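Protein (thiaminase I) (Bacillus subtilis, PDB 3THI) catalyses the breakdown of thiamin, exchanging its thiazole for another nucleophile at the pyrimidine methylene carbon. Local coordinates at residues S61-A66 against E345-L350; M160-L165 against D176-L181. One frame throughout, in Å; residues are numbered along the deposited sequence.

Interaction 1. Residues S61-A66 against E345-L350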
loop_
_atom_site.group_PDB
_atom_site.type_symbol
_atom_site.label_atom_id
_atom_site.label_comp_id
_atom_site.label_asym_id
_atom_site.label_seq_id
_atom_site.Cartn_x
_atom_site.Cartn_y
_atom_site.Cartn_z
ATOM N N SER A 61 -15.116 3.292 -2.079
ATOM C CA SER A 61 -16.555 3.248 -1.800
ATOM C C SER A 61 -17.161 4.635 -1.596
ATOM O O SER A 61 -18.219 4.945 -2.144
ATOM C CB SER A 61 -16.831 2.355 -0.595
ATOM O OG SER A 61 -16.405 1.029 -0.861
ATOM N N HIS A 62 -16.462 5.471 -0.837
ATOM C CA HIS A 62 -16.890 6.839 -0.593
ATOM C C HIS A 62 -16.936 7.640 -1.906
ATOM O O HIS A 62 -17.943 8.271 -2.217
ATOM C CB HIS A 62 -15.930 7.519 0.390
ATOM C CG HIS A 62 -16.149 8.995 0.520
ATOM N ND1 HIS A 62 -15.122 9.910 0.446
ATOM C CD2 HIS A 62 -17.285 9.716 0.662
ATOM C CE1 HIS A 62 -15.618 11.131 0.530
ATOM N NE2 HIS A 62 -16.928 11.040 0.661
ATOM N N PHE A 63 -15.842 7.631 -2.662
ATOM C CA PHE A 63 -15.784 8.366 -3.929
ATOM C C PHE A 63 -16.866 7.919 -4.899
ATOM O O PHE A 63 -17.476 8.739 -5.581
ATOM C CB PHE A 63 -14.412 8.221 -4.600
ATOM C CG PHE A 63 -13.287 8.884 -3.850
ATOM C CD1 PHE A 63 -13.537 9.920 -2.951
ATOM C CD2 PHE A 63 -11.966 8.479 -4.054
ATOM C CE1 PHE A 63 -12.485 10.536 -2.265
ATOM C CE2 PHE A 63 -10.913 9.089 -3.371
ATOM C CZ PHE A 63 -11.172 10.122 -2.476
ATOM N N VAL A 64 -17.102 6.613 -4.962
ATOM C CA VAL A 64 -18.119 6.071 -5.852
ATOM C C VAL A 64 -19.531 6.496 -5.452
ATOM O O VAL A 64 -20.271 7.059 -6.261
ATOM C CB VAL A 64 -18.056 4.537 -5.910
ATOM C CG1 VAL A 64 -19.281 3.985 -6.640
ATOM C CG2 VAL A 64 -16.780 4.097 -6.608
ATOM N N ASP A 65 -19.894 6.235 -4.198
ATOM C CA ASP A 65 -21.227 6.575 -3.712
ATOM C C ASP A 65 -21.508 8.070 -3.745
ATOM O O ASP A 65 -22.666 8.478 -3.814
ATOM C CB ASP A 65 -21.447 6.032 -2.296
ATOM C CG ASP A 65 -21.443 4.514 -2.232
ATOM O OD1 ASP A 65 -21.374 3.832 -3.282
ATOM O OD2 ASP A 65 -21.523 3.995 -1.105
ATOM N N ALA A 66 -20.456 8.885 -3.691
ATOM C CA ALA A 66 -20.616 10.333 -3.736
ATOM C C ALA A 66 -20.761 10.859 -5.168
ATOM O O ALA A 66 -20.994 12.053 -5.373
ATOM C CB ALA A 66 -19.459 11.020 -3.034
ATOM N N GLU A 345 -18.515 5.693 4.584
ATOM C CA GLU A 345 -18.396 6.577 5.740
ATOM C C GLU A 345 -17.017 6.546 6.372
ATOM O O GLU A 345 -16.834 7.003 7.499
ATOM C CB GLU A 345 -19.467 6.232 6.781
ATOM C CG GLU A 345 -20.896 6.271 6.227
ATOM C CD GLU A 345 -21.218 7.576 5.500
ATOM O OE1 GLU A 345 -20.857 8.662 6.013
ATOM O OE2 GLU A 345 -21.832 7.510 4.408
ATOM N N VAL A 346 -16.040 6.066 5.607
ATOM C CA VAL A 346 -14.660 5.950 6.077
ATOM C C VAL A 346 -14.102 7.199 6.763
ATOM O O VAL A 346 -13.583 7.107 7.871
ATOM C CB VAL A 346 -13.693 5.448 4.948
ATOM C CG1 VAL A 346 -13.733 6.354 3.728
ATOM C CG2 VAL A 346 -12.277 5.294 5.488
ATOM N N ARG A 347 -14.263 8.370 6.150
ATOM C CA ARG A 347 -13.738 9.605 6.743
ATOM C C ARG A 347 -14.266 9.885 8.150
ATOM O O ARG A 347 -13.488 10.212 9.040
ATOM C CB ARG A 347 -13.958 10.809 5.827
ATOM C CG ARG A 347 -13.216 10.712 4.503
ATOM C CD ARG A 347 -13.043 12.086 3.863
ATOM N NE ARG A 347 -12.585 12.030 2.476
ATOM C CZ ARG A 347 -11.361 11.673 2.089
ATOM N NH1 ARG A 347 -10.433 11.314 2.970
ATOM N NH2 ARG A 347 -11.043 11.729 0.804
ATOM N N THR A 348 -15.567 9.703 8.366
ATOM C CA THR A 348 -16.149 9.938 9.683
ATOM C C THR A 348 -15.644 8.882 10.667
ATOM O O THR A 348 -15.221 9.213 11.774
ATOM C CB THR A 348 -17.714 9.932 9.646
ATOM O OG1 THR A 348 -18.176 10.996 8.805
ATOM C CG2 THR A 348 -18.300 10.133 11.058
ATOM N N TRP A 349 -15.670 7.623 10.243
ATOM C CA TRP A 349 -15.219 6.520 11.077
ATOM C C TRP A 349 -13.758 6.697 11.488
ATOM O O TRP A 349 -13.360 6.299 12.584
ATOM C CB TRP A 349 -15.389 5.186 10.344
ATOM C CG TRP A 349 -15.238 3.989 11.248
ATOM C CD1 TRP A 349 -16.241 3.329 11.898
ATOM C CD2 TRP A 349 -14.015 3.324 11.613
ATOM N NE1 TRP A 349 -15.725 2.295 12.646
ATOM C CE2 TRP A 349 -14.363 2.267 12.492
ATOM C CE3 TRP A 349 -12.662 3.517 11.293
ATOM C CZ2 TRP A 349 -13.405 1.406 13.049
ATOM C CZ3 TRP A 349 -11.706 2.654 11.856
ATOM C CH2 TRP A 349 -12.090 1.618 12.722
ATOM N N LEU A 350 -12.957 7.275 10.598
ATOM C CA LEU A 350 -11.546 7.511 10.869
ATOM C C LEU A 350 -11.377 8.588 11.940
ATOM O O LEU A 350 -10.505 8.478 12.813
ATOM C CB LEU A 350 -10.833 7.919 9.575
ATOM C CG LEU A 350 -9.828 6.963 8.928
ATOM C CD1 LEU A 350 -10.060 5.530 9.318
ATOM C CD2 LEU A 350 -9.885 7.144 7.429
#
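The guanidinium of Arg347 meets two rings, those of His62 and Phe63, and stacks on neither. Its NH2 comes up to the edge of the Phe63 ring, close to the ring plane, and lies 3.6 Å from Phe63 CE1, with the two planes turned 54° apart. Toward His62 the planes are nearly perpendicular, 84° apart, and Arg347 NE approaches obliquely to within 3.7 Å of His62 CE1. Both are van der Waals contacts, and the cation finds its polar partners outside the pair of helices: NH2 hydrogen-bonds Ser41 O and forms a salt bridge with Asp45, which also touches both rings. With CG anti to the carbonyl carbon (chi1 -64°) and an extended run from CG to NE, the arginine spans much of the 11.6 Å between the axes of helix 61-65 and helix 346-350. Thiaminase I belongs to the periplasmic-binding-protein clan, in which two lobes typically flank a ligand cleft; here a short helix from early in the chain faces one from near its end, their directions nearer antiparallel than parallel. The one aliphatic contact between the two segments sets Val346 CG1 4.2 Å from His62 CB. Glu345 holds the N-cap position of its helix, and its carbonyl oxygen accepts the first turn's bond from Trp349 N at 3.0 Å. A methionine in place of Arg347 would probably leave Asp45 without this cationic mate and the Ser41 carbonyl without this donor. On the other helix, Asp65 turns its carboxylate to a salt bridge with Arg93.

Interaction 2. Residues M160-L165 against D176-L181; sequences MYLEAL and DLLPPL
Pro179 presses its ring against two leucines one helical turn apart, with CG 3.5 Å from Leu162 CD2 and 3.9 Å from Leu165 CD2. This is a helix packed against the irregular chain that follows it: after helix 154-169 the chain returns to the helix, and residues 176-181, with neither helix nor strand, run across it, roughly at right angles to its direction, within the thiaminase-1 family region. The proline side chain enters at an oblique angle to Leu162, whereas Leu165 and the ring run past each other in opposite senses. The two branches of Leu162 divide the work. While CD2 takes the proline, CD1 reaches Leu178 CD2 at 4.1 Å, and these two leucines cross at about a right angle. The fork is placed by chi1 of -66°, which sets CG anti to the carbonyl carbon; Leu165 instead has CG anti to the backbone N (chi1 -169°), and brings CD2 to the same proline from the next turn.

Outside this apolar shell, further elements position the partners. Trp349 of helix 346-353 touches Leu162, Leu178 and Leu181 and hydrogen-bonds Pro179 O, fixing the loop backbone beside the proline ring. Behind the helix-borne side chains, Val188 of helix 186-199 packs against Tyr161 and Leu165. The carbonyl of Leu162 is bound by the hydroxyl of Tyr175, a tether from just before the loop segment. The remaining link is through solvent: a water lying in the plane of the Tyr161 ring, at its edge, is 2.6 Å from Tyr161 OH, which also accepts a hydrogen bond from Asn185 N, and donates to Pro180 O over 2.8 Å.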
loop_
_atom_site.group_PDB
_atom_site.type_symbol
_atom_site.label_atom_id
_atom_site.label_comp_id
_atom_site.label_asym_id
_atom_site.label_seq_id
_atom_site.Cartn_x
_atom_site.Cartn_y
_atom_site.Cartn_z
ATOM N N MET A 160 -4.779 -0.703 10.359
ATOM C CA MET A 160 -4.252 -1.964 10.859
ATOM C C MET A 160 -5.332 -2.670 11.668
ATOM O O MET A 160 -5.511 -3.886 11.562
ATOM C CB MET A 160 -3.012 -1.718 11.698
ATOM C CG MET A 160 -1.847 -1.232 10.877
ATOM S SD MET A 160 -0.426 -0.868 11.889
ATOM C CE MET A 160 0.177 -2.517 12.238
ATOM N N TYR A 161 -6.093 -1.882 12.425
ATOM C CA TYR A 161 -7.192 -2.401 13.233
ATOM C C TYR A 161 -8.214 -3.147 12.351
ATOM O O TYR A 161 -8.576 -4.300 12.620
ATOM C CB TYR A 161 -7.892 -1.247 13.980
ATOM C CG TYR A 161 -9.089 -1.700 14.788
ATOM C CD1 TYR A 161 -8.927 -2.206 16.079
ATOM C CD2 TYR A 161 -10.374 -1.700 14.236
ATOM C CE1 TYR A 161 -10.008 -2.709 16.802
ATOM C CE2 TYR A 161 -11.468 -2.207 14.957
ATOM C CZ TYR A 161 -11.268 -2.709 16.237
ATOM O OH TYR A 161 -12.320 -3.214 16.956
ATOM N N LEU A 162 -8.666 -2.476 11.296
ATOM C CA LEU A 162 -9.662 -3.025 10.380
ATOM C C LEU A 162 -9.183 -4.235 9.601
ATOM O O LEU A 162 -9.962 -5.136 9.312
ATOM C CB LEU A 162 -10.165 -1.926 9.450
ATOM C CG LEU A 162 -10.944 -0.854 10.215
ATOM C CD1 LEU A 162 -11.305 0.305 9.316
ATOM C CD2 LEU A 162 -12.184 -1.476 10.774
ATOM N N GLU A 163 -7.902 -4.250 9.255
ATOM C CA GLU A 163 -7.339 -5.385 8.540
ATOM C C GLU A 163 -7.271 -6.571 9.495
ATOM O O GLU A 163 -7.667 -7.687 9.144
ATOM C CB GLU A 163 -5.936 -5.066 8.022
ATOM C CG GLU A 163 -5.912 -4.041 6.913
ATOM C CD GLU A 163 -4.632 -4.083 6.128
ATOM O OE1 GLU A 163 -3.560 -4.081 6.755
ATOM O OE2 GLU A 163 -4.693 -4.120 4.881
ATOM N N ALA A 164 -6.764 -6.316 10.699
ATOM C CA ALA A 164 -6.650 -7.347 11.719
ATOM C C ALA A 164 -8.016 -7.942 12.024
ATOM O O ALA A 164 -8.148 -9.154 12.165
ATOM C CB ALA A 164 -6.039 -6.762 13.001
ATOM N N LEU A 165 -9.035 -7.088 12.092
ATOM C CA LEU A 165 -10.390 -7.536 12.397
ATOM C C LEU A 165 -10.885 -8.552 11.377
ATOM O O LEU A 165 -11.597 -9.491 11.728
ATOM C CB LEU A 165 -11.351 -6.348 12.478
ATOM C CG LEU A 165 -12.736 -6.641 13.054
ATOM C CD1 LEU A 165 -12.595 -7.167 14.462
ATOM C CD2 LEU A 165 -13.599 -5.386 13.040
ATOM N N ASP A 176 -18.749 -2.147 4.007
ATOM C CA ASP A 176 -19.780 -1.214 3.530
ATOM C C ASP A 176 -20.319 -0.568 4.784
ATOM O O ASP A 176 -20.582 0.637 4.837
ATOM C CB ASP A 176 -20.912 -1.949 2.799
ATOM C CG ASP A 176 -20.589 -2.217 1.337
ATOM O OD1 ASP A 176 -19.741 -1.486 0.775
ATOM O OD2 ASP A 176 -21.177 -3.154 0.749
ATOM N N LEU A 177 -20.449 -1.407 5.803
ATOM C CA LEU A 177 -20.872 -0.979 7.116
ATOM C C LEU A 177 -19.593 -1.116 7.941
ATOM O O LEU A 177 -18.987 -2.189 7.985
ATOM C CB LEU A 177 -21.951 -1.913 7.658
ATOM C CG LEU A 177 -22.623 -1.447 8.946
ATOM C CD1 LEU A 177 -23.375 -0.143 8.678
ATOM C CD2 LEU A 177 -23.576 -2.534 9.446
ATOM N N LEU A 178 -19.107 -0.005 8.480
ATOM C CA LEU A 178 -17.906 -0.041 9.308
ATOM C C LEU A 178 -18.267 -0.496 10.727
ATOM O O LEU A 178 -19.355 -0.204 11.222
ATOM C CB LEU A 178 -17.213 1.318 9.281
ATOM C CG LEU A 178 -16.529 1.514 7.921
ATOM C CD1 LEU A 178 -16.459 2.983 7.562
ATOM C CD2 LEU A 178 -15.141 0.865 7.930
ATOM N N PRO A 179 -17.353 -1.219 11.400
ATOM C CA PRO A 179 -17.591 -1.727 12.756
ATOM C C PRO A 179 -17.684 -0.700 13.878
ATOM O O PRO A 179 -17.191 0.432 13.757
ATOM C CB PRO A 179 -16.416 -2.684 12.967
ATOM C CG PRO A 179 -15.313 -1.976 12.281
ATOM C CD PRO A 179 -15.954 -1.455 10.995
ATOM N N PRO A 180 -18.367 -1.069 14.973
ATOM C CA PRO A 180 -18.512 -0.159 16.109
ATOM C C PRO A 180 -17.146 0.087 16.749
ATOM O O PRO A 180 -16.255 -0.771 16.685
ATOM C CB PRO A 180 -19.430 -0.934 17.051
ATOM C CG PRO A 180 -20.245 -1.793 16.110
ATOM C CD PRO A 180 -19.180 -2.285 15.172
ATOM N N LEU A 181 -16.959 1.295 17.267
ATOM C CA LEU A 181 -15.714 1.661 17.937
ATOM C C LEU A 181 -15.865 1.383 19.435
ATOM O O LEU A 181 -14.995 1.736 20.244
ATOM C CB LEU A 181 -15.418 3.143 17.718
ATOM C CG LEU A 181 -14.893 3.499 16.335
ATOM C CD1 LEU A 181 -14.766 4.969 16.219
ATOM C CD2 LEU A 181 -13.556 2.852 16.113
HETATM O O HOH W 1 -14.556 -2.809 15.755
#

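Trp349 joins the two contacts: it belongs to the helix of interaction 1, yet its side chain packs into interaction 2, where its CD1 lies 3.4 Å from Leu178 CB. One helix thus turns Arg347 toward 61-66 and Trp349 toward the 160-165 and 176-181 pair. Both contacts are partly buried, with centres 14 Å apart on the same side of the chain's centre. Their chemistry differs with their place in the fold: interaction 1 brings together helices 279 residues apart through a guanidinium at the edge of one ring and oblique to another, with its polar partners outside the two segments, whereas interaction 2 joins a helix to the loop that follows and crosses it, through aliphatic packing and a water bridge.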